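PDB 2OF3: ZYG-9 from Caenorhabditis elegans, which organizes microtubules and spindle poles during mitosis and meiosis in the one-cell embryo and is required for default positioning of the oocyte nucleus. Local coordinates for residues L188-I200 against A226-E238. Residues are numbered along the deposited sequence; the frame is centred on the assembly and turned at random.
Sequences LLVIEYYITNAGI and AAINVLVACFKFE
V230 pushes its two methyls into a hole formed by L188, I191, E192 and I195: CG2 lies 3.3 Å from the carbonyl O of L188, while CG1, set anti to its own backbone N (chi1 168°), meets I191 CG2 and I195 CD1. I195 returns the knob, fitting among V230, A233, C234 and F237, with CD1 3.8 Å from C234 SG. Small A226 and A233 let the helices come close, A226 CB lying 3.6 Å from L188 CB and A233 CB meeting I195 CG2; the axes of 188-198 and 226-238 come within 8.8 Å and run nearly parallel, at 15°. E192 marks the wetter border. Its extended chain lays CB along V230 CG2 and carries the carboxylate beside N229 CB, 3.5 Å from OE1, and a water donates to both E192 OE2 and the N229 carbonyl O. An alanine in place of E192 would keep the CB that meets V230 but would probably leave N229 CB less covered and the bridging water without its carboxylate acceptor. At the C-terminal end, G199, with positive phi, turns the chain out of the helix and sets its CA 3.8 Å from the centroid of the F237 ring, a CH-pi contact over the face; any other residue would press its CB into the carbonyl O of A198, so glycine suits the turn. Branched I200 reaches C234 SG with CD1 while CG2 meets F237 CB and E238 CD. Helices 181-198 and 221-238 thus pack as neighbours within one layer of the HEAT-like TOG solenoid, helix 208-212 covering L188 and V230. Apolar shape-matching carries the contact, with a water bridge at its margin.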
# COMPACT_ATOMS: atom_id res chain seq x y z
N LEU A 188 -7.59 4.06 8.37
CA LEU A 188 -9.00 4.46 8.53
C LEU A 188 -9.41 5.57 7.62
O LEU A 188 -10.52 5.57 7.08
CB LEU A 188 -9.31 4.87 10.00
CG LEU A 188 -9.31 3.68 10.98
CD1 LEU A 188 -9.30 4.18 12.45
CD2 LEU A 188 -10.44 2.61 10.65
N LEU A 189 -8.55 6.57 7.46
CA LEU A 189 -8.84 7.72 6.56
C LEU A 189 -9.02 7.27 5.11
O LEU A 189 -9.84 7.82 4.40
CB LEU A 189 -7.72 8.79 6.63
CG LEU A 189 -7.65 9.52 7.99
CD1 LEU A 189 -6.47 10.43 7.96
CD2 LEU A 189 -8.95 10.29 8.36
N VAL A 190 -8.22 6.32 4.65
CA VAL A 190 -8.43 5.76 3.30
C VAL A 190 -9.83 5.04 3.20
O VAL A 190 -10.60 5.29 2.26
CB VAL A 190 -7.28 4.79 2.88
CG1 VAL A 190 -7.55 4.26 1.43
CG2 VAL A 190 -5.92 5.53 2.90
N ILE A 191 -10.15 4.18 4.17
CA ILE A 191 -11.48 3.59 4.23
C ILE A 191 -12.55 4.65 4.24
O ILE A 191 -13.52 4.54 3.51
CB ILE A 191 -11.60 2.65 5.42
CG1 ILE A 191 -10.64 1.43 5.25
CG2 ILE A 191 -13.10 2.23 5.64
CD1 ILE A 191 -10.38 0.56 6.55
N GLU A 192 -12.39 5.71 5.04
CA GLU A 192 -13.39 6.76 5.04
C GLU A 192 -13.57 7.35 3.62
O GLU A 192 -14.68 7.59 3.16
CB GLU A 192 -13.01 7.85 6.05
CG GLU A 192 -14.05 8.94 6.07
CD GLU A 192 -13.62 10.21 6.75
OE1 GLU A 192 -12.58 10.21 7.45
OE2 GLU A 192 -14.36 11.21 6.58
N TYR A 193 -12.48 7.57 2.91
CA TYR A 193 -12.54 8.13 1.59
C TYR A 193 -13.24 7.20 0.57
O TYR A 193 -13.99 7.66 -0.30
CB TYR A 193 -11.12 8.46 1.21
CG TYR A 193 -10.79 8.69 -0.23
CD1 TYR A 193 -11.16 9.88 -0.89
CD2 TYR A 193 -10.03 7.75 -0.91
CE1 TYR A 193 -10.79 10.09 -2.25
CE2 TYR A 193 -9.66 7.94 -2.21
CZ TYR A 193 -10.03 9.10 -2.89
OH TYR A 193 -9.58 9.22 -4.22
N TYR A 194 -13.00 5.89 0.67
CA TYR A 194 -13.70 4.91 -0.17
C TYR A 194 -15.23 5.00 0.02
O TYR A 194 -16.03 4.94 -0.94
CB TYR A 194 -13.24 3.50 0.20
CG TYR A 194 -11.81 3.14 -0.18
CD1 TYR A 194 -11.05 3.91 -1.06
CD2 TYR A 194 -11.25 1.92 0.28
CE1 TYR A 194 -9.73 3.51 -1.43
CE2 TYR A 194 -9.96 1.53 -0.06
CZ TYR A 194 -9.21 2.32 -0.92
OH TYR A 194 -7.92 1.87 -1.24
N ILE A 195 -15.64 5.13 1.27
CA ILE A 195 -17.07 5.08 1.62
C ILE A 195 -17.74 6.38 1.23
O ILE A 195 -18.83 6.36 0.64
CB ILE A 195 -17.31 4.82 3.09
CG1 ILE A 195 -16.85 3.44 3.44
CG2 ILE A 195 -18.78 4.87 3.34
CD1 ILE A 195 -16.61 3.30 4.88
N THR A 196 -17.11 7.50 1.56
CA THR A 196 -17.60 8.79 1.10
C THR A 196 -17.76 8.85 -0.43
O THR A 196 -18.69 9.47 -0.95
CB THR A 196 -16.69 9.93 1.63
OG1 THR A 196 -16.87 10.03 3.04
CG2 THR A 196 -17.04 11.26 1.02
N ASN A 197 -16.86 8.23 -1.18
CA ASN A 197 -16.91 8.40 -2.62
C ASN A 197 -17.67 7.35 -3.37
O ASN A 197 -18.23 7.68 -4.40
CB ASN A 197 -15.52 8.56 -3.22
CG ASN A 197 -14.88 9.86 -2.79
OD1 ASN A 197 -14.06 9.88 -1.86
ND2 ASN A 197 -15.30 10.97 -3.41
N ALA A 198 -17.70 6.12 -2.86
CA ALA A 198 -18.36 5.01 -3.53
C ALA A 198 -19.46 4.33 -2.71
O ALA A 198 -20.12 3.46 -3.22
CB ALA A 198 -17.32 3.98 -3.97
N GLY A 199 -19.64 4.69 -1.44
CA GLY A 199 -20.63 4.03 -0.58
C GLY A 199 -20.14 2.81 0.18
O GLY A 199 -19.04 2.27 -0.06
N ILE A 200 -20.97 2.35 1.10
CA ILE A 200 -20.63 1.19 1.94
C ILE A 200 -21.04 -0.14 1.29
O ILE A 200 -20.46 -1.20 1.57
CB ILE A 200 -21.21 1.34 3.40
CG1 ILE A 200 -20.78 0.20 4.31
CG2 ILE A 200 -22.76 1.54 3.36
CD1 ILE A 200 -19.27 -0.06 4.41
N ALA A 226 -10.92 9.31 13.21
CA ALA A 226 -11.06 8.68 11.87
C ALA A 226 -12.06 7.51 11.98
O ALA A 226 -12.86 7.31 11.05
CB ALA A 226 -9.67 8.18 11.38
N ALA A 227 -12.03 6.76 13.10
CA ALA A 227 -12.96 5.63 13.28
C ALA A 227 -14.38 6.14 13.36
O ALA A 227 -15.27 5.57 12.70
CB ALA A 227 -12.65 4.77 14.54
N ILE A 228 -14.58 7.22 14.13
CA ILE A 228 -15.87 7.89 14.20
C ILE A 228 -16.26 8.31 12.80
O ILE A 228 -17.40 8.03 12.39
CB ILE A 228 -15.83 9.14 15.14
CG1 ILE A 228 -15.74 8.70 16.58
CG2 ILE A 228 -17.05 10.06 14.90
CD1 ILE A 228 -15.28 9.81 17.53
N ASN A 229 -15.36 8.96 12.05
CA ASN A 229 -15.76 9.41 10.71
C ASN A 229 -16.04 8.32 9.66
O ASN A 229 -16.84 8.53 8.77
CB ASN A 229 -14.77 10.46 10.18
CG ASN A 229 -14.89 11.80 10.88
OD1 ASN A 229 -13.96 12.59 10.87
ND2 ASN A 229 -16.01 12.06 11.45
N VAL A 230 -15.42 7.16 9.79
CA VAL A 230 -15.81 5.99 8.99
C VAL A 230 -17.28 5.59 9.27
O VAL A 230 -18.07 5.40 8.33
CB VAL A 230 -14.80 4.75 9.23
CG1 VAL A 230 -15.37 3.42 8.63
CG2 VAL A 230 -13.35 5.01 8.66
N LEU A 231 -17.68 5.51 10.54
CA LEU A 231 -19.03 5.08 10.90
C LEU A 231 -20.10 6.07 10.49
O LEU A 231 -21.19 5.67 10.04
CB LEU A 231 -19.11 4.81 12.41
CG LEU A 231 -18.21 3.71 12.93
CD1 LEU A 231 -18.40 3.64 14.41
CD2 LEU A 231 -18.54 2.34 12.31
N VAL A 232 -19.79 7.36 10.59
CA VAL A 232 -20.63 8.46 10.06
C VAL A 232 -20.79 8.42 8.54
O VAL A 232 -21.89 8.70 8.01
CB VAL A 232 -20.04 9.85 10.44
CG1 VAL A 232 -20.78 11.00 9.77
CG2 VAL A 232 -20.03 10.04 11.96
N ALA A 233 -19.70 8.13 7.82
CA ALA A 233 -19.74 7.98 6.35
C ALA A 233 -20.66 6.80 5.97
O ALA A 233 -21.43 6.90 5.02
CB ALA A 233 -18.33 7.79 5.78
N CYS A 234 -20.59 5.71 6.73
CA CYS A 234 -21.48 4.53 6.56
C CYS A 234 -22.94 4.92 6.84
O CYS A 234 -23.84 4.66 6.04
CB CYS A 234 -21.07 3.44 7.53
SG CYS A 234 -19.56 2.52 7.17
N PHE A 235 -23.17 5.58 7.96
CA PHE A 235 -24.48 6.06 8.31
C PHE A 235 -25.09 6.85 7.16
O PHE A 235 -26.25 6.64 6.79
CB PHE A 235 -24.43 6.90 9.61
CG PHE A 235 -25.79 7.28 10.13
CD1 PHE A 235 -26.48 6.43 10.99
CD2 PHE A 235 -26.40 8.46 9.70
CE1 PHE A 235 -27.77 6.77 11.43
CE2 PHE A 235 -27.68 8.82 10.15
CZ PHE A 235 -28.37 7.97 11.02
N LYS A 236 -24.34 7.78 6.60
CA LYS A 236 -24.88 8.58 5.51
C LYS A 236 -25.49 7.75 4.38
O LYS A 236 -26.46 8.19 3.74
CB LYS A 236 -23.80 9.47 4.95
CG LYS A 236 -24.34 10.55 4.06
CD LYS A 236 -23.23 11.39 3.46
CE LYS A 236 -23.80 12.57 2.67
NZ LYS A 236 -22.72 13.37 1.97
N PHE A 237 -24.92 6.58 4.10
CA PHE A 237 -25.43 5.69 3.04
C PHE A 237 -26.49 4.68 3.50
O PHE A 237 -27.43 4.41 2.79
CB PHE A 237 -24.27 4.99 2.30
CG PHE A 237 -23.50 5.93 1.41
CD1 PHE A 237 -23.86 6.11 0.07
CD2 PHE A 237 -22.45 6.70 1.93
CE1 PHE A 237 -23.17 7.03 -0.76
CE2 PHE A 237 -21.76 7.63 1.12
CZ PHE A 237 -22.12 7.80 -0.22
N GLU A 238 -26.37 4.14 4.71
CA GLU A 238 -27.21 3.04 5.10
C GLU A 238 -27.98 3.33 6.40
O GLU A 238 -28.62 2.42 6.95
CB GLU A 238 -26.34 1.78 5.24
CG GLU A 238 -25.36 1.84 6.41
CD GLU A 238 -24.54 0.58 6.57
OE1 GLU A 238 -24.93 -0.44 5.99
OE2 GLU A 238 -23.47 0.61 7.27
O HOH W 1 -17.32 10.96 7.42